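Local atomic coordinates of KLLA0C04147p (Kluyveromyces lactis, PDB entry 5H2D), a protein that is thought to bind and transfer sterols through its OSBP-related domain (ORD), the part of the longer protein captured here with ergosterol inside. Residues K50-V53 against R59-L62; V169-N174 against F178-L183; Q209-G212 against P218-D221. All blocks are in the same frame, centred on the assembly; numbering follows the deposited sequence.

Interaction 1 (K50-V53 against R59-L62); sequences KSMV and RMTL
No ring takes part where Met52 and Met60 meet; the flat groups are the carbonyls of Met52 and Thr61, each approached at its oxygen by a methionine methyl. Met60 CE comes within 3.6 Å of Met52 O, while Met52 CE rests 3.8 Å from Thr61 O, so each methionine side chain ends on a carbonyl of the facing segment. Between these ends the two side chains cross obliquely, with Met52 SD 3.9 Å from Met60 CG. Met60 is extended beyond CG, which carries its methyl past the partner toward the Met52 backbone. Met52 instead bends at its last torsion (chi3 -61°), and the same methyl that meets Thr61 O also reaches Leu62 CD2 at 4.1 Å. Everything here is van der Waals packing, centred on Met52. With an alanine here, Met60 CG and Leu62 CD2 would probably lose the thioether arm that packs on them, leaving a gap beside the Thr61 carbonyl. Met60 and Leu62 also lean on Leu49 of helix 45-49, and Met60 reaches Phe173. Leu62 touches ergosterol in turn. The contact is thus a loop folded back on itself between helix 45-49 and strand 67-68, packed against the wall of the sterol pocket of the ORD domain.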
ATOM      1  N   LYS A  50      -9.754  12.687 -23.593  1.00 20.59           N
ATOM      2  CA  LYS A  50      -9.376  13.737 -24.537  1.00 23.31           C
ATOM      3  C   LYS A  50      -9.993  15.081 -24.172  1.00 23.67           C
ATOM      4  O   LYS A  50      -9.460  16.128 -24.557  1.00 27.12           O
ATOM      5  CB  LYS A  50      -9.781  13.353 -25.962  1.00 21.59           C
ATOM      6  CG  LYS A  50     -11.273  13.361 -26.230  1.00 25.13           C
ATOM      7  CD  LYS A  50     -11.575  12.840 -27.638  1.00 22.93           C
ATOM      8  CE  LYS A  50     -13.069  12.715 -27.861  1.00 28.09           C
ATOM      9  NZ  LYS A  50     -13.390  12.053 -29.148  1.00 36.18           N
ATOM     10  N   SER A  51     -11.121  15.073 -23.467  1.00 22.21           N
ATOM     11  CA  SER A  51     -11.821  16.293 -23.080  1.00 25.66           C
ATOM     12  C   SER A  51     -11.401  16.801 -21.705  1.00 28.75           C
ATOM     13  O   SER A  51     -12.005  17.752 -21.198  1.00 28.15           O
ATOM     14  CB  SER A  51     -13.340  16.069 -23.112  1.00 29.05           C
ATOM     15  OG  SER A  51     -13.782  15.222 -22.058  1.00 27.68           O
ATOM     16  N   MET A  52     -10.375  16.206 -21.097  1.00 26.12           N
ATOM     17  CA  MET A  52      -9.987  16.555 -19.731  1.00 28.84           C
ATOM     18  C   MET A  52      -8.476  16.645 -19.610  1.00 23.40           C
ATOM     19  O   MET A  52      -7.885  16.265 -18.595  1.00 25.57           O
ATOM     20  CB  MET A  52     -10.572  15.560 -18.729  1.00 25.80           C
ATOM     21  CG  MET A  52     -12.092  15.575 -18.727  1.00 27.66           C
ATOM     22  SD  MET A  52     -12.839  14.466 -17.531  1.00 30.29           S
ATOM     23  CE  MET A  52     -12.207  12.900 -18.134  1.00 21.87           C
ATOM     24  N   VAL A  53      -7.825  17.171 -20.646  1.00 27.23           N
ATOM     25  CA  VAL A  53      -6.377  17.260 -20.632  1.00 24.55           C
ATOM     26  C   VAL A  53      -5.927  18.208 -19.529  1.00 27.43           C
ATOM     27  O   VAL A  53      -6.541  19.256 -19.286  1.00 31.13           O
ATOM     28  CB  VAL A  53      -5.863  17.702 -22.012  1.00 26.70           C
ATOM     29  CG1 VAL A  53      -4.348  17.729 -22.023  1.00 29.07           C
ATOM     30  CG2 VAL A  53      -6.389  16.761 -23.088  1.00 26.57           C
ATOM     31  N   ARG A  59     -10.198  15.453 -10.014  1.00 29.69           N
ATOM     32  CA  ARG A  59     -11.027  16.441 -10.695  1.00 33.23           C
ATOM     33  C   ARG A  59     -11.759  15.876 -11.902  1.00 35.60           C
ATOM     34  O   ARG A  59     -12.559  16.593 -12.510  1.00 37.07           O
ATOM     35  CB  ARG A  59     -10.177  17.636 -11.137  1.00 35.58           C
ATOM     36  CG  ARG A  59      -9.506  18.395 -10.006  1.00 37.61           C
ATOM     37  CD  ARG A  59     -10.414  19.460  -9.407  1.00 36.45           C
ATOM     38  NE  ARG A  59     -11.604  18.887  -8.784  1.00 44.71           N
ATOM     39  CZ  ARG A  59     -11.615  18.278  -7.601  1.00 44.40           C
ATOM     40  NH1 ARG A  59     -10.489  18.144  -6.909  1.00 39.94           N
ATOM     41  NH2 ARG A  59     -12.754  17.791  -7.116  1.00 42.89           N
ATOM     42  N   MET A  60     -11.507  14.626 -12.270  1.00 30.40           N
ATOM     43  CA  MET A  60     -12.140  14.030 -13.433  1.00 29.59           C
ATOM     44  C   MET A  60     -13.407  13.288 -13.046  1.00 30.00           C
ATOM     45  O   MET A  60     -13.485  12.676 -11.978  1.00 33.88           O
ATOM     46  CB  MET A  60     -11.191  13.058 -14.126  1.00 22.71           C
ATOM     47  CG  MET A  60     -10.051  13.708 -14.866  1.00 24.79           C
ATOM     48  SD  MET A  60      -9.010  12.418 -15.574  1.00 23.40           S
ATOM     49  CE  MET A  60      -7.732  13.395 -16.363  1.00 22.44           C
ATOM     50  N   THR A  61     -14.387  13.326 -13.937  1.00 31.00           N
ATOM     51  CA  THR A  61     -15.544  12.448 -13.863  1.00 32.22           C
ATOM     52  C   THR A  61     -15.366  11.338 -14.888  1.00 28.23           C
ATOM     53  O   THR A  61     -15.120  11.608 -16.069  1.00 28.60           O
ATOM     54  CB  THR A  61     -16.841  13.215 -14.115  1.00 34.08           C
ATOM     55  OG1 THR A  61     -16.578  14.334 -14.975  1.00 39.32           O
ATOM     56  CG2 THR A  61     -17.422  13.705 -12.800  1.00 35.63           C
ATOM     57  N   LEU A  62     -15.468  10.097 -14.431  1.00 27.55           N
ATOM     58  CA  LEU A  62     -15.165   8.963 -15.282  1.00 23.68           C
ATOM     59  C   LEU A  62     -16.343   8.009 -15.317  1.00 23.79           C
ATOM     60  O   LEU A  62     -17.088   7.888 -14.336  1.00 27.79           O
ATOM     61  CB  LEU A  62     -13.915   8.219 -14.782  1.00 20.18           C
ATOM     62  CG  LEU A  62     -12.660   9.088 -14.706  1.00 20.51           C
ATOM     63  CD1 LEU A  62     -11.615   8.440 -13.819  1.00 22.98           C
ATOM     64  CD2 LEU A  62     -12.084   9.333 -16.101  1.00 19.99           C
TER

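Interaction 2 (V169-N174 against F178-L183); sequences VDSKFN and FDFKHL. With ERG (ergosterol), chain B.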
ATOM      1  N   VAL A 169      -0.676  11.048  -3.239  1.00 11.76           N
ATOM      2  CA  VAL A 169      -0.564  10.752  -4.662  1.00 13.17           C
ATOM      3  C   VAL A 169      -0.892  12.015  -5.441  1.00 15.14           C
ATOM      4  O   VAL A 169      -2.006  12.548  -5.336  1.00 15.86           O
ATOM      5  CB  VAL A 169      -1.486   9.594  -5.070  1.00 12.93           C
ATOM      6  CG1 VAL A 169      -1.344   9.310  -6.557  1.00 16.73           C
ATOM      7  CG2 VAL A 169      -1.167   8.335  -4.251  1.00 12.54           C
ATOM      8  N   ASP A 170       0.076  12.486  -6.228  1.00 11.57           N
ATOM      9  CA  ASP A 170      -0.052  13.677  -7.064  1.00 15.61           C
ATOM     10  C   ASP A 170      -0.116  13.205  -8.511  1.00 14.41           C
ATOM     11  O   ASP A 170       0.851  12.621  -9.008  1.00 16.91           O
ATOM     12  CB  ASP A 170       1.144  14.594  -6.821  1.00 16.81           C
ATOM     13  CG  ASP A 170       0.867  16.038  -7.175  1.00 23.28           C
ATOM     14  OD1 ASP A 170      -0.301  16.479  -7.079  1.00 25.18           O
ATOM     15  OD2 ASP A 170       1.844  16.729  -7.519  1.00 27.52           O
ATOM     16  N   SER A 171      -1.244  13.435  -9.179  1.00 15.73           N
ATOM     17  CA  SER A 171      -1.490  12.861 -10.498  1.00 15.92           C
ATOM     18  C   SER A 171      -1.746  13.944 -11.539  1.00 17.66           C
ATOM     19  O   SER A 171      -2.164  15.064 -11.224  1.00 17.49           O
ATOM     20  CB  SER A 171      -2.685  11.898 -10.477  1.00 17.20           C
ATOM     21  OG  SER A 171      -3.896  12.604 -10.260  1.00 19.89           O
ATOM     22  N   LYS A 172      -1.527  13.576 -12.800  1.00 15.24           N
ATOM     23  CA  LYS A 172      -1.662  14.532 -13.894  1.00 18.86           C
ATOM     24  C   LYS A 172      -1.776  13.794 -15.217  1.00 16.92           C
ATOM     25  O   LYS A 172      -0.905  12.983 -15.549  1.00 17.72           O
ATOM     26  CB  LYS A 172      -0.459  15.477 -13.926  1.00 22.70           C
ATOM     27  CG  LYS A 172      -0.469  16.450 -15.097  1.00 26.89           C
ATOM     28  CD  LYS A 172      -1.617  17.422 -14.987  1.00 28.79           C
ATOM     29  CE  LYS A 172      -1.141  18.844 -15.268  1.00 36.46           C
ATOM     30  NZ  LYS A 172      -0.072  19.263 -14.313  1.00 40.36           N
ATOM     31  N   PHE A 173      -2.829  14.091 -15.977  1.00 16.79           N
ATOM     32  CA  PHE A 173      -2.954  13.608 -17.347  1.00 17.35           C
ATOM     33  C   PHE A 173      -2.475  14.718 -18.275  1.00 19.11           C
ATOM     34  O   PHE A 173      -3.077  15.792 -18.306  1.00 21.89           O
ATOM     35  CB  PHE A 173      -4.392  13.214 -17.683  1.00 18.52           C
ATOM     36  CG  PHE A 173      -4.578  12.834 -19.123  1.00 18.47           C
ATOM     37  CD1 PHE A 173      -3.882  11.766 -19.655  1.00 15.88           C
ATOM     38  CD2 PHE A 173      -5.424  13.563 -19.950  1.00 19.38           C
ATOM     39  CE1 PHE A 173      -4.037  11.408 -20.999  1.00 19.44           C
ATOM     40  CE2 PHE A 173      -5.578  13.213 -21.283  1.00 17.98           C
ATOM     41  CZ  PHE A 173      -4.886  12.141 -21.804  1.00 17.65           C
ATOM     42  N   ASN A 174      -1.397  14.460 -19.018  1.00 19.02           N
ATOM     43  CA  ASN A 174      -0.769  15.495 -19.840  1.00 20.29           C
ATOM     44  C   ASN A 174      -1.200  15.455 -21.306  1.00 25.73           C
ATOM     45  O   ASN A 174      -0.570  16.110 -22.146  1.00 20.85           O
ATOM     46  CB  ASN A 174       0.763  15.410 -19.735  1.00 24.13           C
ATOM     47  CG  ASN A 174       1.356  14.164 -20.389  1.00 26.35           C
ATOM     48  OD1 ASN A 174       0.653  13.341 -20.963  1.00 23.16           O
ATOM     49  ND2 ASN A 174       2.681  14.047 -20.325  1.00 32.81           N
ATOM     50  N   PHE A 178      -0.859   9.298 -18.220  1.00 16.01           N
ATOM     51  CA  PHE A 178      -1.392   9.664 -16.912  1.00 12.95           C
ATOM     52  C   PHE A 178      -0.327   9.305 -15.883  1.00 14.18           C
ATOM     53  O   PHE A 178       0.026   8.131 -15.746  1.00 15.67           O
ATOM     54  CB  PHE A 178      -2.704   8.931 -16.633  1.00 13.75           C
ATOM     55  CG  PHE A 178      -3.719   9.740 -15.851  1.00 13.55           C
ATOM     56  CD1 PHE A 178      -3.332  10.575 -14.808  1.00 14.20           C
ATOM     57  CD2 PHE A 178      -5.063   9.643 -16.153  1.00 12.85           C
ATOM     58  CE1 PHE A 178      -4.287  11.288 -14.092  1.00 14.80           C
ATOM     59  CE2 PHE A 178      -6.014  10.342 -15.444  1.00 15.16           C
ATOM     60  CZ  PHE A 178      -5.625  11.181 -14.414  1.00 15.34           C
ATOM     61  N   ASP A 179       0.206  10.315 -15.199  1.00 13.80           N
ATOM     62  CA  ASP A 179       1.365  10.166 -14.330  1.00 12.69           C
ATOM     63  C   ASP A 179       0.949  10.270 -12.871  1.00 14.65           C
ATOM     64  O   ASP A 179       0.095  11.089 -12.521  1.00 13.84           O
ATOM     65  CB  ASP A 179       2.416  11.246 -14.626  1.00 15.88           C
ATOM     66  CG  ASP A 179       3.774  10.931 -14.015  1.00 21.13           C
ATOM     67  OD1 ASP A 179       4.277   9.810 -14.214  1.00 24.06           O
ATOM     68  OD2 ASP A 179       4.339  11.808 -13.320  1.00 27.37           O
ATOM     69  N   PHE A 180       1.578   9.454 -12.022  1.00 12.85           N
ATOM     70  CA  PHE A 180       1.284   9.399 -10.591  1.00 12.05           C
ATOM     71  C   PHE A 180       2.585   9.433  -9.810  1.00 11.94           C
ATOM     72  O   PHE A 180       3.451   8.569  -9.995  1.00 13.79           O
ATOM     73  CB  PHE A 180       0.479   8.137 -10.250  1.00 11.29           C
ATOM     74  CG  PHE A 180      -0.804   8.066 -11.000  1.00 10.61           C
ATOM     75  CD1 PHE A 180      -0.850   7.529 -12.284  1.00 11.59           C
ATOM     76  CD2 PHE A 180      -1.954   8.610 -10.459  1.00 13.03           C
ATOM     77  CE1 PHE A 180      -2.048   7.523 -12.998  1.00 12.69           C
ATOM     78  CE2 PHE A 180      -3.144   8.603 -11.157  1.00 13.65           C
ATOM     79  CZ  PHE A 180      -3.196   8.062 -12.426  1.00 12.77           C
ATOM     80  N   LYS A 181       2.721  10.424  -8.941  1.00 12.30           N
ATOM     81  CA  LYS A 181       3.881  10.532  -8.068  1.00 13.65           C
ATOM     82  C   LYS A 181       3.436  10.360  -6.624  1.00 11.57           C
ATOM     83  O   LYS A 181       2.355  10.827  -6.239  1.00 13.74           O
ATOM     84  CB  LYS A 181       4.603  11.873  -8.265  1.00 15.79           C
ATOM     85  CG  LYS A 181       5.136  12.040  -9.686  1.00 20.73           C
ATOM     86  CD  LYS A 181       6.056  13.241  -9.824  1.00 29.32           C
ATOM     87  CE  LYS A 181       7.039  13.054 -10.979  1.00 32.31           C
ATOM     88  NZ  LYS A 181       6.371  12.895 -12.304  1.00 33.17           N
ATOM     89  N   HIS A 182       4.261   9.674  -5.846  1.00 11.49           N
ATOM     90  CA  HIS A 182       3.967   9.325  -4.456  1.00 12.14           C
ATOM     91  C   HIS A 182       4.921  10.121  -3.580  1.00 10.74           C
ATOM     92  O   HIS A 182       6.110   9.797  -3.482  1.00 12.66           O
ATOM     93  CB  HIS A 182       4.101   7.816  -4.269  1.00 10.46           C
ATOM     94  CG  HIS A 182       3.157   7.056  -5.142  1.00 12.23           C
ATOM     95  ND1 HIS A 182       2.024   6.443  -4.658  1.00 11.42           N
ATOM     96  CD2 HIS A 182       3.131   6.887  -6.488  1.00 11.82           C
ATOM     97  CE1 HIS A 182       1.351   5.908  -5.664  1.00 11.53           C
ATOM     98  NE2 HIS A 182       1.999   6.170  -6.786  1.00 11.19           N
ATOM     99  N   LEU A 183       4.396  11.172  -2.957  1.00 12.21           N
ATOM    100  CA  LEU A 183       5.237  12.187  -2.337  1.00 14.03           C
ATOM    101  C   LEU A 183       5.589  11.892  -0.882  1.00 16.72           C
ATOM    102  O   LEU A 183       6.496  12.534  -0.339  1.00 16.60           O
ATOM    103  CB  LEU A 183       4.544  13.551  -2.430  1.00 13.45           C
ATOM    104  CG  LEU A 183       4.186  14.011  -3.850  1.00 17.35           C
ATOM    105  CD1 LEU A 183       3.580  15.413  -3.851  1.00 21.97           C
ATOM    106  CD2 LEU A 183       5.406  13.951  -4.756  1.00 19.11           C
TER
HETATM  107  C1  ERG B1301       0.608   2.112  -6.396  1.00  9.20           C
HETATM  108  C2  ERG B1301       1.081   1.428  -5.115  1.00  9.76           C
HETATM  109  C3  ERG B1301       0.981   2.437  -4.002  1.00 10.84           C
HETATM  110  C4  ERG B1301      -0.464   2.913  -3.844  1.00 11.30           C
HETATM  111  C5  ERG B1301      -1.028   3.375  -5.081  1.00 10.61           C
HETATM  112  C6  ERG B1301      -1.970   4.393  -5.048  1.00 10.14           C
HETATM  113  C7  ERG B1301      -2.625   4.862  -6.199  1.00 11.51           C
HETATM  114  C8  ERG B1301      -2.357   4.300  -7.451  1.00  9.91           C
HETATM  115  C9  ERG B1301      -1.247   3.412  -7.562  1.00 10.00           C
HETATM  116  C10 ERG B1301      -0.827   2.644  -6.281  1.00 10.36           C
HETATM  117  C11 ERG B1301      -1.297   2.464  -8.834  1.00 11.85           C
HETATM  118  C12 ERG B1301      -1.848   3.160 -10.083  1.00 11.14           C
HETATM  119  C13 ERG B1301      -3.218   3.774  -9.725  1.00 10.89           C
HETATM  120  C14 ERG B1301      -2.910   4.858  -8.668  1.00  9.71           C
HETATM  121  C15 ERG B1301      -4.237   5.584  -8.572  1.00 11.42           C
HETATM  122  C16 ERG B1301      -4.766   5.603 -10.035  1.00 10.00           C
HETATM  123  C17 ERG B1301      -3.796   4.677 -10.819  1.00 10.55           C
HETATM  124  C18 ERG B1301      -4.247   2.719  -9.261  1.00 10.93           C
HETATM  125  C19 ERG B1301      -1.810   1.450  -6.127  1.00 10.28           C
HETATM  126  C20 ERG B1301      -4.560   4.019 -11.991  1.00 11.72           C
HETATM  127  C21 ERG B1301      -3.737   3.019 -12.794  1.00 13.03           C
HETATM  128  C22 ERG B1301      -4.985   5.160 -12.906  1.00 12.25           C
HETATM  129  C23 ERG B1301      -6.432   5.498 -13.075  1.00 13.49           C
HETATM  130  C24 ERG B1301      -6.831   6.669 -13.972  1.00 12.13           C
HETATM  131  C25 ERG B1301      -8.061   6.255 -14.792  1.00 13.74           C
HETATM  132  C26 ERG B1301      -7.676   5.058 -15.669  1.00 15.98           C
HETATM  133  C27 ERG B1301      -8.550   7.377 -15.724  1.00 16.98           C
HETATM  134  C28 ERG B1301      -7.141   7.835 -13.054  1.00 11.57           C
HETATM  135  O1  ERG B1301       1.468   1.858  -2.739  1.00 12.53           O
HETATM  136  O   HOH W   1       1.940  13.740 -11.584  1.00 29.07           O
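Asp170 O is gripped twice: Lys181 N donates to it from 2.9 Å, tilted 26° from the carbonyl plane, and a water donates from 3.0 Å. Asp170 N returns a nearly straight bond to Lys181 O, and Lys172 and Asp179 form a second reciprocal pair, which fixes the antiparallel register. Phe173, Ser171 and Val169 share one face with Phe178, Phe180 and His182. Phe173 CB sits over the centre of the Phe178 ring, 3.8 Å from its centroid, a CH-pi contact, while the two rings lie obliquely. Ser171 CB presses on Phe180 CD2 at 3.4 Å. With its CG turned anti to the carbonyl carbon (chi1 -58°), Phe180 lays its ring against the sterol, C17 of ergosterol over one face; His182 meets the sterol with its edge, CE1 lying 3.5 Å from C5. On the other face Lys181 NZ makes a salt bridge with Asp179 OD2, and Asp179 OD1 bonds Tyr223. Ser171 OG is held by Met57 N, and His182 NE2 by Asn208. The hairpin of strands 161-173 and 178-190 is continued by strand 207-211 beyond its second strand, while Phe173 and Phe178 pack on helix 45-49.

Interaction 3 (Q209-G212 against P218-D221); sequences QVVG and PQVD. With ERG (ergosterol), chain B; SO4 (sulfate ion), chain C.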
ATOM      1  N   GLN A 209       2.534   5.219 -14.136  1.00 13.11           N
ATOM      2  CA  GLN A 209       1.887   5.950 -15.209  1.00 14.25           C
ATOM      3  C   GLN A 209       1.002   4.997 -15.987  1.00 15.60           C
ATOM      4  O   GLN A 209       1.249   3.789 -16.031  1.00 15.24           O
ATOM      5  CB  GLN A 209       2.907   6.616 -16.140  1.00 15.64           C
ATOM      6  CG  GLN A 209       3.848   5.623 -16.790  1.00 17.44           C
ATOM      7  CD  GLN A 209       4.865   6.273 -17.714  1.00 22.03           C
ATOM      8  OE1 GLN A 209       4.741   7.441 -18.074  1.00 23.51           O
ATOM      9  NE2 GLN A 209       5.881   5.508 -18.097  1.00 22.05           N
ATOM     10  N   VAL A 210      -0.036   5.551 -16.600  1.00 12.69           N
ATOM     11  CA  VAL A 210      -0.825   4.817 -17.582  1.00 13.38           C
ATOM     12  C   VAL A 210      -0.343   5.270 -18.949  1.00 16.09           C
ATOM     13  O   VAL A 210      -0.395   6.463 -19.260  1.00 15.66           O
ATOM     14  CB  VAL A 210      -2.333   5.060 -17.410  1.00 14.45           C
ATOM     15  CG1 VAL A 210      -3.102   4.342 -18.502  1.00 14.50           C
ATOM     16  CG2 VAL A 210      -2.800   4.562 -16.034  1.00 13.26           C
ATOM     17  N   VAL A 211       0.185   4.328 -19.733  1.00 15.18           N
ATOM     18  CA  VAL A 211       0.619   4.596 -21.102  1.00 15.19           C
ATOM     19  C   VAL A 211      -0.189   3.725 -22.058  1.00 16.83           C
ATOM     20  O   VAL A 211      -1.076   2.978 -21.638  1.00 17.09           O
ATOM     21  CB  VAL A 211       2.133   4.360 -21.271  1.00 19.76           C
ATOM     22  CG1 VAL A 211       2.922   5.344 -20.420  1.00 22.05           C
ATOM     23  CG2 VAL A 211       2.507   2.940 -20.907  1.00 22.19           C
ATOM     24  N   GLY A 212       0.099   3.824 -23.358  1.00 18.91           N
ATOM     25  CA  GLY A 212      -0.702   3.108 -24.332  1.00 18.33           C
ATOM     26  C   GLY A 212      -2.079   3.684 -24.568  1.00 18.35           C
ATOM     27  O   GLY A 212      -2.916   3.022 -25.183  1.00 18.60           O
ATOM     28  N   PRO A 218      -4.313   0.704 -23.006  1.00 18.24           N
ATOM     29  CA  PRO A 218      -3.738   1.282 -21.785  1.00 16.79           C
ATOM     30  C   PRO A 218      -3.063   0.227 -20.923  1.00 16.92           C
ATOM     31  O   PRO A 218      -3.582  -0.874 -20.734  1.00 19.96           O
ATOM     32  CB  PRO A 218      -4.960   1.884 -21.075  1.00 17.21           C
ATOM     33  CG  PRO A 218      -5.946   2.136 -22.191  1.00 17.50           C
ATOM     34  CD  PRO A 218      -5.761   0.959 -23.103  1.00 18.97           C
ATOM     35  N   GLN A 219      -1.913   0.600 -20.365  1.00 14.75           N
ATOM     36  CA  GLN A 219      -1.087  -0.291 -19.564  1.00 17.19           C
ATOM     37  C   GLN A 219      -0.550   0.473 -18.361  1.00 13.53           C
ATOM     38  O   GLN A 219      -0.135   1.627 -18.485  1.00 15.41           O
ATOM     39  CB  GLN A 219       0.067  -0.868 -20.414  1.00 22.85           C
ATOM     40  CG  GLN A 219       1.346  -1.242 -19.660  1.00 31.42           C
ATOM     41  CD  GLN A 219       2.560  -1.421 -20.582  1.00 34.16           C
ATOM     42  OE1 GLN A 219       2.669  -0.767 -21.623  1.00 38.68           O
ATOM     43  NE2 GLN A 219       3.479  -2.309 -20.194  1.00 31.98           N
ATOM     44  N   VAL A 220      -0.566  -0.172 -17.197  1.00 14.95           N
ATOM     45  CA  VAL A 220       0.034   0.408 -16.000  1.00 15.06           C
ATOM     46  C   VAL A 220       1.531   0.125 -16.004  1.00 15.97           C
ATOM     47  O   VAL A 220       1.962  -1.031 -16.113  1.00 18.18           O
ATOM     48  CB  VAL A 220      -0.617  -0.151 -14.722  1.00 12.65           C
ATOM     49  CG1 VAL A 220       0.035   0.489 -13.514  1.00 15.02           C
ATOM     50  CG2 VAL A 220      -2.111   0.076 -14.710  1.00 14.14           C
ATOM     51  N   ASP A 221       2.326   1.174 -15.858  1.00 14.31           N
ATOM     52  CA  ASP A 221       3.776   1.072 -15.781  1.00 15.87           C
ATOM     53  C   ASP A 221       4.241   1.709 -14.482  1.00 16.70           C
ATOM     54  O   ASP A 221       3.720   2.745 -14.062  1.00 20.56           O
ATOM     55  CB  ASP A 221       4.440   1.770 -16.977  1.00 17.89           C
ATOM     56  CG  ASP A 221       5.951   1.741 -16.909  1.00 25.23           C
ATOM     57  OD1 ASP A 221       6.504   0.705 -16.489  1.00 27.81           O
ATOM     58  OD2 ASP A 221       6.574   2.759 -17.283  1.00 29.35           O
TER
HETATM   59  C1  ERG B1301       0.608   2.112  -6.396  1.00  9.20           C
HETATM   60  C2  ERG B1301       1.081   1.428  -5.115  1.00  9.76           C
HETATM   61  C3  ERG B1301       0.981   2.437  -4.002  1.00 10.84           C
HETATM   62  C4  ERG B1301      -0.464   2.913  -3.844  1.00 11.30           C
HETATM   63  C5  ERG B1301      -1.028   3.375  -5.081  1.00 10.61           C
HETATM   64  C6  ERG B1301      -1.970   4.393  -5.048  1.00 10.14           C
HETATM   65  C7  ERG B1301      -2.625   4.862  -6.199  1.00 11.51           C
HETATM   66  C8  ERG B1301      -2.357   4.300  -7.451  1.00  9.91           C
HETATM   67  C9  ERG B1301      -1.247   3.412  -7.562  1.00 10.00           C
HETATM   68  C10 ERG B1301      -0.827   2.644  -6.281  1.00 10.36           C
HETATM   69  C11 ERG B1301      -1.297   2.464  -8.834  1.00 11.85           C
HETATM   70  C12 ERG B1301      -1.848   3.160 -10.083  1.00 11.14           C
HETATM   71  C13 ERG B1301      -3.218   3.774  -9.725  1.00 10.89           C
HETATM   72  C14 ERG B1301      -2.910   4.858  -8.668  1.00  9.71           C
HETATM   73  C15 ERG B1301      -4.237   5.584  -8.572  1.00 11.42           C
HETATM   74  C16 ERG B1301      -4.766   5.603 -10.035  1.00 10.00           C
HETATM   75  C17 ERG B1301      -3.796   4.677 -10.819  1.00 10.55           C
HETATM   76  C18 ERG B1301      -4.247   2.719  -9.261  1.00 10.93           C
HETATM   77  C19 ERG B1301      -1.810   1.450  -6.127  1.00 10.28           C
HETATM   78  C20 ERG B1301      -4.560   4.019 -11.991  1.00 11.72           C
HETATM   79  C21 ERG B1301      -3.737   3.019 -12.794  1.00 13.03           C
HETATM   80  C22 ERG B1301      -4.985   5.160 -12.906  1.00 12.25           C
HETATM   81  C23 ERG B1301      -6.432   5.498 -13.075  1.00 13.49           C
HETATM   82  C24 ERG B1301      -6.831   6.669 -13.972  1.00 12.13           C
HETATM   83  C25 ERG B1301      -8.061   6.255 -14.792  1.00 13.74           C
HETATM   84  C26 ERG B1301      -7.676   5.058 -15.669  1.00 15.98           C
HETATM   85  C27 ERG B1301      -8.550   7.377 -15.724  1.00 16.98           C
HETATM   86  C28 ERG B1301      -7.141   7.835 -13.054  1.00 11.57           C
HETATM   87  O1  ERG B1301       1.468   1.858  -2.739  1.00 12.53           O
HETATM   88  S   SO4 C1302       1.030   5.930 -26.333  1.00 33.04           S
HETATM   89  O1  SO4 C1302      -0.254   5.282 -26.559  1.00 25.12           O
HETATM   90  O2  SO4 C1302       1.849   5.109 -25.427  1.00 30.67           O
HETATM   91  O3  SO4 C1302       1.716   6.090 -27.617  1.00 36.79           O
HETATM   92  O4  SO4 C1302       0.806   7.261 -25.776  1.00 31.95           O
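Val210 and Val220 face each other as a non-hydrogen-bonded pair in an antiparallel beta hairpin, strands 207-211 and 219-230, and both touch the sterol. Val210 CG2 comes within 3.7 Å of ergosterol C21, the methyl branch of the sterol side chain, and Val220 CG2 meets the same methyl at 3.9 Å. In Val210 the touching methyl is the branch beside the backbone N, while CG1, anti to that nitrogen (chi1 177°), lies obliquely across Pro218 CB.

Hydrogen-bonded pairs on both sides of the valines hold them in place. Gln209 and Asp221 exchange two backbone bonds, the N-H of Gln209 reaching Asp221 O at 2.7 Å, and Val211 and Gln219 exchange another two. Pro218 CA adds a C-H contact to Val211 O, which thus receives both this and the Gln219 N-H.

On the face turned from the sterol, Gln209 and Asp221 run side by side. Gln209 NE2 donates to Asp221 OD2 at 2.9 Å, with the oxygen in the plane of the amide and using its anti lone pair; amide and carboxylate planes are 34° apart. The same oxygen also bonds the backbone N of Arg244, so two donors meet this one atom, which is likely to restrain the rotation of the buried carboxylate and to favour its charged form. Next along this face, Val211 CG2 lies alongside Gln219 OE1 at 3.8 Å, and both residues pack on Arg244.

Farther out, Leu45 of helix 45-49 covers Val210 and Pro218, while Thr113 and Val117 pack on Val220. Where strand 207-211 gives way to the turn, a sulfate, probably from the crystallisation liquor, is held by Leu215 N, Arg244 NH2 and Gly212 N, the last lying 3.0 Å from sulfate O2.

How the interactions relate
The three contacts shift from loop packing to strand pairing. Interaction 1 is a partly buried loop contact toward the periphery, made by van der Waals contact of methionine side chains; interactions 2 and 3 are hairpins with one face toward the sterol, largely aromatic in interaction 2 and valine in interaction 3, and an opposite face with charged or amide side chains. Interaction 1 meets interaction 2 through Met60 CE, which packs 3.6 Å from both Phe173 CB and Phe178 CE2. Interactions 2 and 3 share a sheet, joined by a probable hydrogen bond from Val210 N to Phe178 O. Interactions 1 and 3 do not touch. All three meet ergosterol, interaction 1 through Leu62 alone.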